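Local atomic coordinates of 2-polyprenyl-6-methoxyphenol hydroxylase-like FAD-dependent oxidoreductase (Streptomyces sp. NRRL 11266, PDB entry 6UI5), a protein that binds flavin-adenine dinucleotide and is probably a flavin-dependent oxidoreductase related to the aromatic-ring hydroxylases. Residues E3-G14 against L146-D155; F124-V133 against Y274-A282. All blocks are in the same frame, centred on the assembly; numbering follows the deposited sequence.

Contact 1 (E3-G14 against L146-D155); sequences EPVVVVGAGPAG and LRCRYLVGCD. With FAD (flavin-adenine dinucleotide), chain C.
The Tyr150 ring and the Arg149 guanidinium both meet the 3-14 segment at an edge: Val5 CG2 lies near the plane of the ring, and Glu3 CG near that of the guanidinium, 3.8 Å from Arg149 NH1. One face of Tyr150 is engaged by Arg278 in a cation-pi contact. Behind these groups runs the core of a Rossmann-type FAD-binding fold, strands 5-8 and 150-153 lying parallel, 11° apart. Pro4 O first takes the amide of Arg149. Further along, Val6 N donates to Tyr150 O (3.0 Å), Val152 N to Val6 O (2.9 Å, nearly straight at 176°) and Val8 N to Val152 O, so that the facing backbone groups of the two strands are joined in alternation.

Beta-branched valines suit this extended backbone. Val8 CG2, anti to its own carbonyl carbon, touches Leu151 CD1 at 3.6 Å where the two side chains cross, while Val8 CG1 reaches the adenine of FAD. Val6 CG2 presses on Cys148 CB at 3.4 Å. Val7 and Val152 share the other face of the sheet, covered by Leu17 of helix 12-22.

At the carboxyl ends of the strands the sequence fits the GxGxxG pattern. Gly9 CA packs close to Cys154 O and the FAD ribose, and Gly11 CA close to FAD O1P, places that suit a residue with no side chain. The phosphate lies at the N-terminus of helix 12-22, where Gly11 is the N-cap and Ala13 N donates to FAD O1P (3.3 Å). A water ties strand end, helix and cofactor together: it accepts from Gly14 N and lies 2.6 Å from Cys154 O and 2.7 Å from FAD O1P.

Contact 2 (F124-V133 against Y274-A282); sequences FEEAADGSGV and YRKGRVFIA
Apolar contact joins the two segments through Phe124, Val133 and Val279. CG2 of Val279 meets the Phe124 ring at CE2, 3.6 Å away, the two side chains approaching from opposite directions. The ring swings over because CG of Phe124 sits between its backbone N and carbonyl carbon (chi1 69°). Val133 CG2 packs against the aliphatic root of Arg278, 3.7 Å from its CB, as the two side chains slide past each other. A long side chain suits this site, greasy near the backbone and polar at its end.

Polar contacts gather round that end. Arg278 NE gives a weak hydrogen bond to Gly130 O (3.1 Å, 133°), and Ser131 O lies over one face of the guanidinium. Gly130 has the positive phi of a tight turn, which a residue without a side chain adopts easily. Arg278 NH1 donates a hydrogen bond to Arg149 O, outside the two segments. Glu126 crosses Arg278 at about a right angle, and its OE1 lies 3.5 Å from Arg278 CG; Glu126 OE2 is 2.7 Å from Gly277 O.

The hairpin turn between strands 120-126 and 133-138 thus rests against the loop leading into strand 279-281, the outermost strand of the parallel sheet on this side. Phe124 also touches Leu151 of the neighbouring strand 150-153, and the 274-282 segment packs on helix 325-346 through Tyr274.

Contacts 1 and 2 lie with their centres about 11 Å apart, on the same side of the chain's centre, and their segments alternate along the sequence: 3-14, 124-133, 146-155, 274-282. Strands 5-8, 150-153 and 279-281 are consecutive in the five-stranded parallel sheet, while 120-126, 133-138 and 143-148 form a three-stranded antiparallel sheet beside it. Two probable hydrogen bonds of 2.8 Å tie the contacts together, Cys148 N to Val133 O in the antiparallel sheet and Leu151 N to Arg278 O beside the parallel pair; the run from 143-148 to 150-153 links the sheets. Contact 1 thus shapes the FAD end of the central strands, whereas contact 2 joins the antiparallel sheet to the edge strand.

Contact 1 (E3-G14 against L146-D155)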
loop_
_atom_site.group_PDB
_atom_site.type_symbol
_atom_site.label_atom_id
_atom_site.label_comp_id
_atom_site.label_asym_id
_atom_site.label_seq_id
_atom_site.Cartn_x
_atom_site.Cartn_y
_atom_site.Cartn_z
ATOM N N GLU A 3 26.036 -9.129 -41.657
ATOM C CA GLU A 3 25.144 -9.751 -40.689
ATOM C C GLU A 3 24.533 -8.689 -39.766
ATOM O O GLU A 3 25.121 -8.348 -38.757
ATOM C CB GLU A 3 25.905 -10.803 -39.877
ATOM C CG GLU A 3 27.301 -10.369 -39.356
ATOM C CD GLU A 3 28.423 -10.510 -40.384
ATOM O OE1 GLU A 3 29.233 -11.448 -40.242
ATOM O OE2 GLU A 3 28.514 -9.683 -41.313
ATOM N N PRO A 4 23.368 -8.149 -40.115
ATOM C CA PRO A 4 22.820 -7.009 -39.375
ATOM C C PRO A 4 21.935 -7.445 -38.214
ATOM O O PRO A 4 21.532 -8.603 -38.110
ATOM C CB PRO A 4 21.985 -6.276 -40.436
ATOM C CG PRO A 4 21.469 -7.382 -41.295
ATOM C CD PRO A 4 22.571 -8.443 -41.322
ATOM N N VAL A 5 21.647 -6.479 -37.342
ATOM C CA VAL A 5 20.610 -6.585 -36.318
ATOM C C VAL A 5 19.479 -5.644 -36.712
ATOM O O VAL A 5 19.718 -4.451 -36.949
ATOM C CB VAL A 5 21.149 -6.227 -34.919
ATOM C CG1 VAL A 5 19.992 -6.086 -33.935
ATOM C CG2 VAL A 5 22.148 -7.269 -34.430
ATOM N N VAL A 6 18.252 -6.168 -36.792
ATOM C CA VAL A 6 17.099 -5.368 -37.212
ATOM C C VAL A 6 16.335 -4.879 -35.990
ATOM O O VAL A 6 15.926 -5.675 -35.133
ATOM C CB VAL A 6 16.168 -6.145 -38.163
ATOM C CG1 VAL A 6 15.126 -5.202 -38.732
ATOM C CG2 VAL A 6 16.962 -6.749 -39.283
ATOM N N VAL A 7 16.137 -3.565 -35.928
ATOM C CA VAL A 7 15.347 -2.889 -34.903
ATOM C C VAL A 7 14.119 -2.298 -35.576
ATOM O O VAL A 7 14.252 -1.481 -36.496
ATOM C CB VAL A 7 16.166 -1.780 -34.234
ATOM C CG1 VAL A 7 15.300 -1.019 -33.246
ATOM C CG2 VAL A 7 17.412 -2.381 -33.587
ATOM N N VAL A 8 12.930 -2.673 -35.109
ATOM C CA VAL A 8 11.674 -2.274 -35.752
ATOM C C VAL A 8 11.021 -1.203 -34.893
ATOM O O VAL A 8 10.542 -1.492 -33.789
ATOM C CB VAL A 8 10.704 -3.454 -35.929
ATOM C CG1 VAL A 8 9.618 -3.110 -36.938
ATOM C CG2 VAL A 8 11.437 -4.710 -36.317
ATOM N N GLY A 9 10.935 0.017 -35.415
ATOM C CA GLY A 9 10.275 1.095 -34.696
ATOM C C GLY A 9 11.236 2.178 -34.252
ATOM O O GLY A 9 12.234 1.895 -33.578
ATOM N N ALA A 10 10.962 3.427 -34.618
ATOM C CA ALA A 10 11.850 4.537 -34.301
ATOM C C ALA A 10 11.205 5.524 -33.329
ATOM O O ALA A 10 11.284 6.739 -33.505
ATOM C CB ALA A 10 12.309 5.233 -35.576
ATOM N N GLY A 11 10.552 5.009 -32.291
ATOM C CA GLY A 11 10.378 5.762 -31.062
ATOM C C GLY A 11 11.638 5.720 -30.192
ATOM O O GLY A 11 12.709 5.239 -30.604
ATOM N N PRO A 12 11.529 6.279 -28.972
ATOM C CA PRO A 12 12.704 6.269 -28.058
ATOM C C PRO A 12 13.370 4.918 -27.953
ATOM O O PRO A 12 14.590 4.821 -28.051
ATOM C CB PRO A 12 12.122 6.707 -26.700
ATOM C CG PRO A 12 10.626 7.055 -26.996
ATOM C CD PRO A 12 10.445 7.134 -28.467
ATOM N N ALA A 13 12.565 3.873 -27.765
ATOM C CA ALA A 13 13.084 2.538 -27.532
ATOM C C ALA A 13 14.000 2.105 -28.665
ATOM O O ALA A 13 15.201 1.878 -28.464
ATOM C CB ALA A 13 11.907 1.572 -27.368
ATOM N N GLY A 14 13.451 2.028 -29.881
ATOM C CA GLY A 14 14.229 1.525 -31.004
ATOM C C GLY A 14 15.349 2.459 -31.409
ATOM O O GLY A 14 16.427 2.012 -31.803
ATOM N N LEU A 146 15.125 -9.743 -45.732
ATOM C CA LEU A 146 16.453 -9.529 -45.149
ATOM C C LEU A 146 16.838 -10.627 -44.154
ATOM O O LEU A 146 16.058 -10.997 -43.263
ATOM C CB LEU A 146 16.531 -8.157 -44.477
ATOM C CG LEU A 146 17.775 -7.727 -43.699
ATOM C CD1 LEU A 146 19.084 -8.101 -44.413
ATOM C CD2 LEU A 146 17.722 -6.216 -43.474
ATOM N N ARG A 147 18.059 -11.126 -44.314
ATOM C CA ARG A 147 18.678 -12.099 -43.424
ATOM C C ARG A 147 19.464 -11.332 -42.360
ATOM O O ARG A 147 20.358 -10.548 -42.697
ATOM C CB ARG A 147 19.574 -13.028 -44.252
ATOM C CG ARG A 147 20.266 -14.196 -43.541
ATOM C CD ARG A 147 19.482 -14.769 -42.360
ATOM N NE ARG A 147 20.036 -16.041 -41.885
ATOM C CZ ARG A 147 21.214 -16.189 -41.272
ATOM N NH1 ARG A 147 22.007 -15.142 -41.048
ATOM N NH2 ARG A 147 21.606 -17.398 -40.881
ATOM N N CYS A 148 19.120 -11.532 -41.085
ATOM C CA CYS A 148 19.716 -10.759 -39.996
ATOM C C CYS A 148 20.081 -11.662 -38.817
ATOM O O CYS A 148 19.769 -12.856 -38.783
ATOM C CB CYS A 148 18.775 -9.645 -39.532
ATOM S SG CYS A 148 17.436 -10.234 -38.514
ATOM N N ARG A 149 20.731 -11.057 -37.823
ATOM C CA ARG A 149 21.338 -11.752 -36.693
ATOM C C ARG A 149 20.437 -11.789 -35.470
ATOM O O ARG A 149 20.250 -12.845 -34.852
ATOM C CB ARG A 149 22.659 -11.069 -36.339
ATOM C CG ARG A 149 23.497 -11.810 -35.347
ATOM C CD ARG A 149 24.945 -11.564 -35.663
ATOM N NE ARG A 149 25.814 -12.206 -34.694
ATOM C CZ ARG A 149 27.134 -12.175 -34.782
ATOM N NH1 ARG A 149 27.703 -11.539 -35.801
ATOM N NH2 ARG A 149 27.878 -12.774 -33.862
ATOM N N TYR A 150 19.900 -10.645 -35.083
ATOM C CA TYR A 150 18.889 -10.575 -34.045
ATOM C C TYR A 150 17.785 -9.660 -34.547
ATOM O O TYR A 150 18.033 -8.740 -35.331
ATOM C CB TYR A 150 19.456 -10.055 -32.709
ATOM C CG TYR A 150 20.439 -10.992 -32.056
ATOM C CD1 TYR A 150 19.991 -12.099 -31.355
ATOM C CD2 TYR A 150 21.816 -10.766 -32.121
ATOM C CE1 TYR A 150 20.863 -12.966 -30.762
ATOM C CE2 TYR A 150 22.721 -11.644 -31.508
ATOM C CZ TYR A 150 22.228 -12.745 -30.836
ATOM O OH TYR A 150 23.063 -13.652 -30.226
ATOM N N LEU A 151 16.567 -9.919 -34.084
ATOM C CA LEU A 151 15.414 -9.091 -34.398
ATOM C C LEU A 151 14.864 -8.531 -33.095
ATOM O O LEU A 151 14.447 -9.291 -32.220
ATOM C CB LEU A 151 14.344 -9.895 -35.148
ATOM C CG LEU A 151 12.962 -9.250 -35.185
ATOM C CD1 LEU A 151 13.012 -7.927 -35.937
ATOM C CD2 LEU A 151 11.941 -10.198 -35.775
ATOM N N VAL A 152 14.861 -7.207 -32.964
ATOM C CA VAL A 152 14.301 -6.548 -31.788
ATOM C C VAL A 152 13.072 -5.773 -32.224
ATOM O O VAL A 152 13.160 -4.861 -33.056
ATOM C CB VAL A 152 15.308 -5.612 -31.096
ATOM C CG1 VAL A 152 14.713 -5.124 -29.802
ATOM C CG2 VAL A 152 16.635 -6.324 -30.853
ATOM N N GLY A 153 11.926 -6.151 -31.678
ATOM C CA GLY A 153 10.726 -5.398 -31.905
ATOM C C GLY A 153 10.581 -4.273 -30.911
ATOM O O GLY A 153 10.241 -4.513 -29.749
ATOM N N CYS A 154 10.846 -3.044 -31.347
ATOM C CA CYS A 154 10.465 -1.851 -30.601
ATOM C C CYS A 154 9.292 -1.144 -31.291
ATOM O O CYS A 154 9.244 0.086 -31.395
ATOM C CB CYS A 154 11.671 -0.929 -30.435
ATOM S SG CYS A 154 13.215 -1.801 -29.949
ATOM N N ASP A 155 8.340 -1.922 -31.807
ATOM C CA ASP A 155 7.304 -1.379 -32.681
ATOM C C ASP A 155 6.016 -1.025 -31.948
ATOM O O ASP A 155 4.955 -0.991 -32.575
ATOM C CB ASP A 155 6.999 -2.358 -33.815
ATOM C CG ASP A 155 6.960 -3.799 -33.342
ATOM O OD1 ASP A 155 7.599 -4.106 -32.290
ATOM O OD2 ASP A 155 6.299 -4.615 -34.037
HETATM P PA FAD C . 6.312 3.959 -29.818
HETATM O O1A FAD C . 6.511 5.359 -29.282
HETATM O O2A FAD C . 4.821 3.674 -29.877
HETATM O O5B FAD C . 7.139 3.740 -31.238
HETATM C C5B FAD C . 6.937 2.560 -32.000
HETATM C C4B FAD C . 7.329 2.861 -33.483
HETATM O O4B FAD C . 7.321 1.795 -34.246
HETATM C C3B FAD C . 6.291 3.815 -34.118
HETATM O O3B FAD C . 6.953 4.721 -34.889
HETATM C C2B FAD C . 5.421 2.890 -34.992
HETATM O O2B FAD C . 4.717 3.737 -35.990
HETATM C C1B FAD C . 6.332 2.123 -35.525
HETATM N N9A FAD C . 5.888 0.824 -35.993
HETATM C C8A FAD C . 4.922 0.050 -35.450
HETATM N N7A FAD C . 4.877 -1.106 -36.146
HETATM C C5A FAD C . 5.832 -1.050 -37.106
HETATM C C6A FAD C . 6.230 -1.945 -38.091
HETATM N N6A FAD C . 5.872 -3.270 -38.577
HETATM N N1A FAD C . 7.218 -1.632 -38.934
HETATM C C2A FAD C . 7.849 -0.442 -38.828
HETATM N N3A FAD C . 7.469 0.430 -37.850
HETATM C C4A FAD C . 6.465 0.132 -36.997
HETATM N N1 FAD C . 5.547 9.178 -22.114
HETATM C C2 FAD C . 6.146 9.981 -21.008
HETATM O O2 FAD C . 7.263 9.804 -20.646
HETATM N N3 FAD C . 5.314 11.031 -20.353
HETATM C C4 FAD C . 3.940 11.248 -20.810
HETATM O O4 FAD C . 3.254 12.075 -20.312
HETATM C C4X FAD C . 3.367 10.415 -21.930
HETATM N N5 FAD C . 2.003 10.675 -22.329
HETATM C C5X FAD C . 1.407 9.862 -23.418
HETATM C C6 FAD C . 0.085 10.117 -23.791
HETATM C C7 FAD C . -0.498 9.378 -24.813
HETATM C C7M FAD C . -1.926 9.873 -24.996
HETATM C C8 FAD C . 0.218 8.375 -25.485
HETATM C C8M FAD C . -0.508 7.614 -26.602
HETATM C C9 FAD C . 1.548 8.113 -25.110
HETATM C C9A FAD C . 2.158 8.851 -24.068
HETATM N N10 FAD C . 3.584 8.576 -23.644
HETATM C C10 FAD C . 4.164 9.385 -22.576
HETATM C "C1'" FAD C . 4.354 7.543 -24.365
HETATM C "C2'" FAD C . 4.976 6.372 -23.583
HETATM O "O2'" FAD C . 6.163 6.728 -22.979
HETATM C "C3'" FAD C . 5.381 5.257 -24.544
HETATM O "O3'" FAD C . 5.671 4.140 -23.764
HETATM C "C4'" FAD C . 6.640 5.527 -25.393
HETATM O "O4'" FAD C . 6.546 6.653 -26.220
HETATM C "C5'" FAD C . 6.737 4.291 -26.296
HETATM O "O5'" FAD C . 8.020 4.164 -26.841
HETATM P P FAD C . 8.344 2.974 -27.940
HETATM O O1P FAD C . 9.498 3.416 -28.810
HETATM O O2P FAD C . 8.568 1.604 -27.329
HETATM O O3P FAD C . 6.946 2.813 -28.808
HETATM O O HOH W 1 10.599 2.303 -30.955
#

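Contact 2 (F124-V133 against Y274-A282)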
loop_
_atom_site.group_PDB
_atom_site.type_symbol
_atom_site.label_atom_id
_atom_site.label_comp_id
_atom_site.label_asym_id
_atom_site.label_seq_id
_atom_site.Cartn_x
_atom_site.Cartn_y
_atom_site.Cartn_z
ATOM N N PHE A 124 8.726 -12.397 -40.199
ATOM C CA PHE A 124 10.052 -12.945 -39.946
ATOM C C PHE A 124 9.920 -14.428 -39.628
ATOM O O PHE A 124 8.879 -14.882 -39.136
ATOM C CB PHE A 124 10.732 -12.224 -38.781
ATOM C CG PHE A 124 10.086 -12.499 -37.452
ATOM C CD1 PHE A 124 8.908 -11.855 -37.090
ATOM C CD2 PHE A 124 10.651 -13.404 -36.560
ATOM C CE1 PHE A 124 8.304 -12.109 -35.862
ATOM C CE2 PHE A 124 10.057 -13.655 -35.329
ATOM C CZ PHE A 124 8.881 -13.011 -34.983
ATOM N N GLU A 125 10.994 -15.177 -39.880
ATOM C CA GLU A 125 11.031 -16.560 -39.420
ATOM C C GLU A 125 12.391 -16.911 -38.826
ATOM O O GLU A 125 13.443 -16.523 -39.346
ATOM C CB GLU A 125 10.673 -17.547 -40.546
ATOM C CG GLU A 125 11.135 -18.973 -40.258
ATOM C CD GLU A 125 10.219 -20.051 -40.822
ATOM O OE1 GLU A 125 9.254 -19.714 -41.539
ATOM O OE2 GLU A 125 10.463 -21.247 -40.545
ATOM N N GLU A 126 12.352 -17.640 -37.717
ATOM C CA GLU A 126 13.564 -18.192 -37.139
ATOM C C GLU A 126 14.000 -19.408 -37.946
ATOM O O GLU A 126 13.206 -20.324 -38.181
ATOM C CB GLU A 126 13.319 -18.575 -35.679
ATOM C CG GLU A 126 14.509 -19.226 -34.980
ATOM C CD GLU A 126 15.084 -18.349 -33.877
ATOM O OE1 GLU A 126 16.224 -18.618 -33.435
ATOM O OE2 GLU A 126 14.394 -17.391 -33.456
ATOM N N ALA A 127 15.265 -19.417 -38.368
ATOM C CA ALA A 127 15.831 -20.572 -39.054
ATOM C C ALA A 127 15.748 -21.828 -38.182
ATOM O O ALA A 127 15.824 -21.767 -36.951
ATOM C CB ALA A 127 17.284 -20.290 -39.450
ATOM N N ALA A 128 15.577 -22.978 -38.843
ATOM C CA ALA A 128 15.419 -24.244 -38.129
ATOM C C ALA A 128 16.621 -24.528 -37.239
ATOM O O ALA A 128 16.470 -24.915 -36.075
ATOM C CB ALA A 128 15.206 -25.387 -39.124
ATOM N N ASP A 129 17.829 -24.350 -37.776
ATOM C CA ASP A 129 19.026 -24.491 -36.956
ATOM C C ASP A 129 19.080 -23.432 -35.861
ATOM O O ASP A 129 19.553 -23.710 -34.754
ATOM C CB ASP A 129 20.271 -24.417 -37.839
ATOM C CG ASP A 129 20.159 -23.348 -38.909
ATOM O OD1 ASP A 129 19.021 -23.051 -39.323
ATOM O OD2 ASP A 129 21.201 -22.805 -39.339
ATOM N N GLY A 130 18.580 -22.230 -36.141
ATOM C CA GLY A 130 18.615 -21.131 -35.198
ATOM C C GLY A 130 19.735 -20.148 -35.427
ATOM O O GLY A 130 19.901 -19.224 -34.622
ATOM N N SER A 131 20.498 -20.309 -36.504
ATOM C CA SER A 131 21.682 -19.506 -36.765
ATOM C C SER A 131 21.365 -18.054 -37.115
ATOM O O SER A 131 22.290 -17.234 -37.199
ATOM C CB SER A 131 22.478 -20.166 -37.892
ATOM O OG SER A 131 21.615 -20.601 -38.942
ATOM N N GLY A 132 20.101 -17.720 -37.329
ATOM C CA GLY A 132 19.745 -16.373 -37.740
ATOM C C GLY A 132 18.245 -16.262 -37.873
ATOM O O GLY A 132 17.511 -17.244 -37.728
ATOM N N VAL A 133 17.796 -15.038 -38.123
ATOM C CA VAL A 133 16.406 -14.757 -38.452
ATOM C C VAL A 133 16.380 -14.145 -39.840
ATOM O O VAL A 133 17.219 -13.298 -40.169
ATOM C CB VAL A 133 15.734 -13.806 -37.441
ATOM C CG1 VAL A 133 14.268 -13.553 -37.846
ATOM C CG2 VAL A 133 15.860 -14.356 -36.024
ATOM N N TYR A 274 10.336 -11.120 -22.512
ATOM C CA TYR A 274 10.849 -10.073 -23.391
ATOM C C TYR A 274 11.814 -10.629 -24.418
ATOM O O TYR A 274 12.361 -9.848 -25.211
ATOM C CB TYR A 274 11.564 -8.944 -22.641
ATOM C CG TYR A 274 10.750 -8.093 -21.688
ATOM C CD1 TYR A 274 9.485 -8.471 -21.282
ATOM C CD2 TYR A 274 11.264 -6.900 -21.191
ATOM C CE1 TYR A 274 8.754 -7.699 -20.395
ATOM C CE2 TYR A 274 10.534 -6.114 -20.295
ATOM C CZ TYR A 274 9.284 -6.531 -19.895
ATOM O OH TYR A 274 8.548 -5.783 -18.992
ATOM N N ARG A 275 12.039 -11.943 -24.416
ATOM C CA ARG A 275 12.966 -12.566 -25.351
ATOM C C ARG A 275 12.450 -13.935 -25.765
ATOM O O ARG A 275 11.998 -14.710 -24.922
ATOM C CB ARG A 275 14.355 -12.727 -24.728
ATOM C CG ARG A 275 15.284 -13.470 -25.641
ATOM C CD ARG A 275 16.379 -14.241 -24.923
ATOM N NE ARG A 275 17.272 -14.795 -25.937
ATOM C CZ ARG A 275 18.432 -15.391 -25.696
ATOM N NH1 ARG A 275 18.875 -15.539 -24.450
ATOM N NH2 ARG A 275 19.155 -15.840 -26.712
ATOM N N LYS A 276 12.535 -14.244 -27.061
ATOM C CA LYS A 276 12.287 -15.593 -27.538
ATOM C C LYS A 276 13.397 -15.960 -28.527
ATOM O O LYS A 276 13.167 -16.081 -29.716
ATOM C CB LYS A 276 10.894 -15.737 -28.160
ATOM C CG LYS A 276 10.580 -17.162 -28.645
ATOM C CD LYS A 276 9.091 -17.427 -28.950
ATOM C CE LYS A 276 8.164 -16.850 -27.869
ATOM N NZ LYS A 276 8.076 -17.517 -26.517
ATOM N N GLY A 277 14.619 -16.122 -28.017
ATOM C CA GLY A 277 15.757 -16.585 -28.793
ATOM C C GLY A 277 15.932 -15.925 -30.146
ATOM O O GLY A 277 15.272 -16.312 -31.110
ATOM N N ARG A 278 16.826 -14.944 -30.224
ATOM C CA ARG A 278 17.087 -14.138 -31.422
ATOM C C ARG A 278 16.035 -13.060 -31.648
ATOM O O ARG A 278 16.288 -12.111 -32.397
ATOM C CB ARG A 278 17.217 -14.995 -32.680
ATOM C CG ARG A 278 18.337 -15.979 -32.652
ATOM C CD ARG A 278 19.464 -15.515 -33.547
ATOM N NE ARG A 278 20.586 -16.446 -33.503
ATOM C CZ ARG A 278 21.854 -16.112 -33.714
ATOM N NH1 ARG A 278 22.188 -14.857 -33.981
ATOM N NH2 ARG A 278 22.792 -17.044 -33.645
ATOM N N VAL A 279 14.880 -13.161 -30.989
ATOM C CA VAL A 279 13.852 -12.122 -31.060
ATOM C C VAL A 279 13.638 -11.536 -29.669
ATOM O O VAL A 279 13.204 -12.240 -28.747
ATOM C CB VAL A 279 12.532 -12.653 -31.642
ATOM C CG1 VAL A 279 11.552 -11.517 -31.773
ATOM C CG2 VAL A 279 12.781 -13.297 -32.996
ATOM N N PHE A 280 13.946 -10.253 -29.518
ATOM C CA PHE A 280 13.674 -9.511 -28.292
ATOM C C PHE A 280 12.590 -8.490 -28.561
ATOM O O PHE A 280 12.190 -8.256 -29.714
ATOM C CB PHE A 280 14.926 -8.801 -27.760
ATOM C CG PHE A 280 16.073 -9.719 -27.504
ATOM C CD1 PHE A 280 16.833 -10.206 -28.546
ATOM C CD2 PHE A 280 16.387 -10.109 -26.234
ATOM C CE1 PHE A 280 17.901 -11.043 -28.315
ATOM C CE2 PHE A 280 17.466 -10.953 -25.997
ATOM C CZ PHE A 280 18.214 -11.418 -27.036
ATOM N N ILE A 281 12.116 -7.873 -27.479
ATOM C CA ILE A 281 11.169 -6.772 -27.595
ATOM C C ILE A 281 11.460 -5.796 -26.472
ATOM O O ILE A 281 12.050 -6.153 -25.452
ATOM C CB ILE A 281 9.692 -7.219 -27.549
ATOM C CG1 ILE A 281 9.413 -8.048 -26.313
ATOM C CG2 ILE A 281 9.304 -7.983 -28.814
ATOM C CD1 ILE A 281 7.941 -8.177 -26.039
ATOM N N ALA A 282 11.026 -4.554 -26.660
ATOM C CA ALA A 282 11.424 -3.486 -25.756
ATOM C C ALA A 282 10.429 -2.344 -25.872
ATOM O O ALA A 282 9.661 -2.258 -26.835
ATOM C CB ALA A 282 12.849 -3.006 -26.060
#